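Local coordinates for protein C alpha-dehydrogenase (Sphingobium sp. SYK-6, PDB 4YAG) that binds NADH as a short-chain dehydrogenase/reductase and probably oxidises a hydroxyl to a carbonyl with NAD(+), in the lignin beta-aryl ether cleavage pathway, at residues Ile166-Thr169 with Glu170-Asp174; Asp236-Val239 with Asp240-His244. One frame throughout, in Å; residues are numbered along the deposited sequence.

Interaction 1 of 2, residues Ile166-Thr169 with Glu170-Asp174; sequences ITLT and ETIRD
Leu168 O receives two donors from the following turn, Thr171 OG1 at 3.0 Å and Ile172 N at 3.1 Å, and this forked acceptor sits on helix 156-177, the connection of a beta-alpha-beta unit between strands 137-142 and 181-187 of the Rossmann fold. Both donors come from the same face of the carbonyl plane: the amide is tilted modestly, while the hydroxyl stands well above the plane, with a C=O...O angle of 113°. Thr171 can reach back because chi1 of 67° sets OG1 between its backbone N and carbonyl carbon, folded against the preceding turn. The same torsion brings Thr171 CG2 to 4.0 Å from Thr167 CG2.

On another side of the helix, Glu170 runs alongside Ile166, both pointing the same way, and Glu170 OE2 comes within 3.9 Å of the Ile166 CG2 methyl. Its other oxygen, OE1, accepts from a water that also hydrogen-bonds Thr167 OG1, a bridge back across one turn. OE2 is held from outside the helix, by a hydrogen bond with Tyr248 and a salt bridge to Arg262 of the second subunit, so the buried carboxylate has partners at both oxygens and its charge is probably balanced there. Thr169 faces strand 181-187, its hydroxyl bonded to Val165 O and Asn141. Leu168 and Ile172, which both touch helix 105-133, meet each other obliquely through Leu168 CD1 and Ile172 CG2, 4.0 Å apart.

Interaction 2 of 2, residues Asp236-Val239 with Asp240-His244; sequences DMIV and DAIVH
The flat carboxylate of Asp240 leans back over the preceding turn, placing Asp240 CG 3.5 Å from Asp236 O. Chi1 of -67° puts CG beside its own backbone N, which itself donates to Asp236 O, and a water closes the arrangement by donating to both Asp236 O and Asp240 OD1. The carboxylate of Asp236 is turned elsewhere, into a salt bridge with Arg24, and Asp236 OD1 remains 6.6 Å from Asp240 OD1. Within 240-244, Val243 CG1 lies over one face of the His244 ring, displaced toward the rim.

All this belongs to helix 231-244, which packs on the Rossmann core: Asp236 and Asp240 are partly exposed, whereas the buried Ile238 and Ile242 turn to helix 16-27 and strand 137-142. One turn apart, these two isoleucines make the closer of two apolar contacts, Ile238 CG2 to Ile242 CD1 at 3.7 Å. Val239 lies against Arg24 and Asn28. Its carbonyl oxygen accepts the straight bond from Val243 N, 3.0 Å long with an N-H...O angle of 171°, while Val239 CG1 approaches Val243 CG2 at 4.3 Å.

Interactions 1 and 2 are separate single-helix contacts in series along the chain, their centres about 18 Å apart and their nearest atoms about 6 Å apart, without touching. What relates them is the parallel sheet: Thr169 of interaction 1 bonds to Asn141 on strand 137-142, and Ile238 of interaction 2 packs on Val140 of the same strand. Neither touches the cofactor: the side chains of Ile166 and Ile238 each lie about 10 Å from the bound NADH. The side chain of Ile166 is about 6 Å from that of Lys162, and that of Ile238 about 6 Å from that of Ile17, both NADH-binding residues. Of the two, interaction 1 alone meets the second subunit.

Interaction 1 of 2, residues Ile166-Thr169 with Glu170-Asp174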
loop_
_atom_site.group_PDB
_atom_site.type_symbol
_atom_site.label_atom_id
_atom_site.label_comp_id
_atom_site.label_asym_id
_atom_site.label_seq_id
_atom_site.Cartn_x
_atom_site.Cartn_y
_atom_site.Cartn_z
ATOM N N ILE A 166 -7.147 -0.086 -3.329
ATOM C CA ILE A 166 -7.811 -0.787 -4.404
ATOM C C ILE A 166 -7.580 -2.306 -4.251
ATOM O O ILE A 166 -8.509 -3.101 -4.283
ATOM C CB ILE A 166 -7.318 -0.288 -5.778
ATOM C CG1 ILE A 166 -7.704 1.187 -5.981
ATOM C CG2 ILE A 166 -7.874 -1.176 -6.873
ATOM C CD1 ILE A 166 -7.027 1.837 -7.187
ATOM N N THR A 167 -6.316 -2.701 -4.082
ATOM C CA THR A 167 -5.973 -4.119 -3.957
ATOM C C THR A 167 -6.586 -4.721 -2.692
ATOM O O THR A 167 -7.085 -5.837 -2.712
ATOM C CB THR A 167 -4.459 -4.282 -3.973
ATOM O OG1 THR A 167 -3.974 -3.787 -5.229
ATOM C CG2 THR A 167 -4.038 -5.744 -3.801
ATOM N N LEU A 168 -6.524 -3.983 -1.589
ATOM C CA LEU A 168 -7.153 -4.418 -0.341
ATOM C C LEU A 168 -8.597 -4.812 -0.596
ATOM O O LEU A 168 -9.071 -5.866 -0.159
ATOM C CB LEU A 168 -7.064 -3.282 0.678
ATOM C CG LEU A 168 -7.887 -3.432 1.964
ATOM C CD1 LEU A 168 -7.326 -4.587 2.794
ATOM C CD2 LEU A 168 -7.915 -2.148 2.750
ATOM N N THR A 169 -9.313 -3.946 -1.296
ATOM C CA THR A 169 -10.740 -4.151 -1.503
ATOM C C THR A 169 -10.974 -5.389 -2.362
ATOM O O THR A 169 -11.846 -6.215 -2.084
ATOM C CB THR A 169 -11.397 -2.929 -2.144
ATOM O OG1 THR A 169 -11.083 -1.756 -1.389
ATOM C CG2 THR A 169 -12.900 -3.110 -2.191
ATOM N N GLU A 170 -10.182 -5.549 -3.417
ATOM C CA GLU A 170 -10.303 -6.714 -4.267
ATOM C C GLU A 170 -10.067 -8.011 -3.479
ATOM O O GLU A 170 -10.790 -9.011 -3.618
ATOM C CB GLU A 170 -9.250 -6.650 -5.383
ATOM C CG GLU A 170 -9.443 -5.541 -6.373
ATOM C CD GLU A 170 -8.245 -5.377 -7.319
ATOM O OE1 GLU A 170 -7.161 -5.933 -7.029
ATOM O OE2 GLU A 170 -8.406 -4.693 -8.358
ATOM N N THR A 171 -9.046 -8.000 -2.641
ATOM C CA THR A 171 -8.658 -9.226 -1.967
ATOM C C THR A 171 -9.630 -9.640 -0.885
ATOM O O THR A 171 -9.823 -10.842 -0.671
ATOM C CB THR A 171 -7.230 -9.126 -1.387
ATOM O OG1 THR A 171 -7.186 -8.161 -0.315
ATOM C CG2 THR A 171 -6.256 -8.770 -2.492
ATOM N N ILE A 172 -10.254 -8.687 -0.197
ATOM C CA ILE A 172 -11.172 -9.063 0.877
ATOM C C ILE A 172 -12.517 -9.569 0.360
ATOM O O ILE A 172 -13.290 -10.120 1.137
ATOM C CB ILE A 172 -11.436 -7.919 1.894
ATOM C CG1 ILE A 172 -12.191 -6.767 1.239
ATOM C CG2 ILE A 172 -10.123 -7.456 2.537
ATOM C CD1 ILE A 172 -12.552 -5.647 2.201
ATOM N N ARG A 173 -12.801 -9.407 -0.933
ATOM C CA ARG A 173 -14.132 -9.682 -1.452
ATOM C C ARG A 173 -14.614 -11.091 -1.100
ATOM O O ARG A 173 -15.737 -11.295 -0.631
ATOM C CB ARG A 173 -14.195 -9.455 -2.971
ATOM C CG ARG A 173 -15.593 -9.512 -3.554
ATOM C CD ARG A 173 -15.574 -9.262 -5.052
ATOM N NE ARG A 173 -16.837 -8.689 -5.475
ATOM C CZ ARG A 173 -17.277 -8.615 -6.724
ATOM N NH1 ARG A 173 -16.567 -9.125 -7.734
ATOM N NH2 ARG A 173 -18.453 -8.046 -6.944
ATOM N N ASP A 174 -13.785 -12.096 -1.352
ATOM C CA ASP A 174 -14.270 -13.453 -1.156
ATOM C C ASP A 174 -14.513 -13.762 0.323
ATOM O O ASP A 174 -15.450 -14.481 0.665
ATOM C CB ASP A 174 -13.346 -14.501 -1.793
ATOM C CG ASP A 174 -12.005 -14.608 -1.099
ATOM O OD1 ASP A 174 -11.084 -13.886 -1.503
ATOM O OD2 ASP A 174 -11.858 -15.432 -0.165
HETATM O O HOH W 1 -4.363 -5.547 -7.268
#

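Interaction 2 of 2, residues Asp236-Val239 with Asp240-His244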
loop_
_atom_site.group_PDB
_atom_site.type_symbol
_atom_site.label_atom_id
_atom_site.label_comp_id
_atom_site.label_asym_id
_atom_site.label_seq_id
_atom_site.Cartn_x
_atom_site.Cartn_y
_atom_site.Cartn_z
ATOM N N ASP A 236 -24.866 8.985 -5.351
ATOM C CA ASP A 236 -25.814 8.159 -6.093
ATOM C C ASP A 236 -25.109 6.981 -6.749
ATOM O O ASP A 236 -25.675 5.890 -6.839
ATOM C CB ASP A 236 -26.588 8.992 -7.105
ATOM C CG ASP A 236 -27.726 9.751 -6.458
ATOM O OD1 ASP A 236 -28.228 9.286 -5.396
ATOM O OD2 ASP A 236 -28.124 10.797 -7.012
ATOM N N MET A 237 -23.882 7.184 -7.202
ATOM C CA MET A 237 -23.101 6.064 -7.740
ATOM C C MET A 237 -22.880 5.008 -6.683
ATOM O O MET A 237 -22.820 3.810 -6.983
ATOM C CB MET A 237 -21.742 6.528 -8.249
ATOM C CG MET A 237 -21.792 7.506 -9.393
ATOM S SD MET A 237 -20.142 8.011 -9.879
ATOM C CE MET A 237 -20.532 9.363 -10.987
ATOM N N ILE A 238 -22.638 5.447 -5.452
ATOM C CA ILE A 238 -22.432 4.543 -4.343
ATOM C C ILE A 238 -23.729 3.823 -3.933
ATOM O O ILE A 238 -23.691 2.632 -3.603
ATOM C CB ILE A 238 -21.731 5.270 -3.148
ATOM C CG1 ILE A 238 -20.303 5.634 -3.555
ATOM C CG2 ILE A 238 -21.746 4.436 -1.885
ATOM C CD1 ILE A 238 -19.488 4.440 -4.024
ATOM N N VAL A 239 -24.870 4.502 -3.963
ATOM C CA VAL A 239 -26.152 3.824 -3.755
ATOM C C VAL A 239 -26.243 2.669 -4.761
ATOM O O VAL A 239 -26.531 1.526 -4.367
ATOM C CB VAL A 239 -27.337 4.794 -3.921
ATOM C CG1 VAL A 239 -28.660 4.056 -4.055
ATOM C CG2 VAL A 239 -27.378 5.777 -2.745
ATOM N N ASP A 240 -25.954 2.949 -6.038
ATOM C CA ASP A 240 -26.074 1.905 -7.064
ATOM C C ASP A 240 -25.082 0.758 -6.791
ATOM O O ASP A 240 -25.418 -0.416 -6.979
ATOM C CB ASP A 240 -25.856 2.470 -8.463
ATOM C CG ASP A 240 -26.967 3.433 -8.903
ATOM O OD1 ASP A 240 -28.075 3.410 -8.331
ATOM O OD2 ASP A 240 -26.717 4.221 -9.840
ATOM N N ALA A 241 -23.882 1.087 -6.337
ATOM C CA ALA A 241 -22.849 0.078 -6.086
ATOM C C ALA A 241 -23.238 -0.834 -4.923
ATOM O O ALA A 241 -22.922 -2.040 -4.934
ATOM C CB ALA A 241 -21.493 0.743 -5.805
ATOM N N ILE A 242 -23.864 -0.275 -3.894
ATOM C CA ILE A 242 -24.336 -1.070 -2.760
ATOM C C ILE A 242 -25.515 -1.954 -3.160
ATOM O O ILE A 242 -25.537 -3.152 -2.846
ATOM C CB ILE A 242 -24.724 -0.155 -1.578
ATOM C CG1 ILE A 242 -23.477 0.547 -1.060
ATOM C CG2 ILE A 242 -25.374 -0.947 -0.477
ATOM C CD1 ILE A 242 -23.810 1.787 -0.245
ATOM N N VAL A 243 -26.493 -1.381 -3.851
ATOM C CA VAL A 243 -27.661 -2.134 -4.277
ATOM C C VAL A 243 -27.273 -3.298 -5.186
ATOM O O VAL A 243 -27.837 -4.390 -5.077
ATOM C CB VAL A 243 -28.687 -1.216 -4.986
ATOM C CG1 VAL A 243 -29.801 -2.020 -5.612
ATOM C CG2 VAL A 243 -29.278 -0.230 -3.978
ATOM N N HIS A 244 -26.348 -3.037 -6.101
ATOM C CA HIS A 244 -26.002 -4.028 -7.130
ATOM C C HIS A 244 -24.697 -4.759 -6.886
ATOM O O HIS A 244 -24.271 -5.566 -7.727
ATOM C CB HIS A 244 -25.981 -3.344 -8.490
ATOM C CG HIS A 244 -27.333 -2.870 -8.899
ATOM N ND1 HIS A 244 -28.335 -3.729 -9.262
ATOM C CD2 HIS A 244 -27.856 -1.621 -8.939
ATOM C CE1 HIS A 244 -29.436 -3.027 -9.509
ATOM N NE2 HIS A 244 -29.166 -1.754 -9.326
HETATM O O HOH W 2 -28.575 6.014 -7.305
#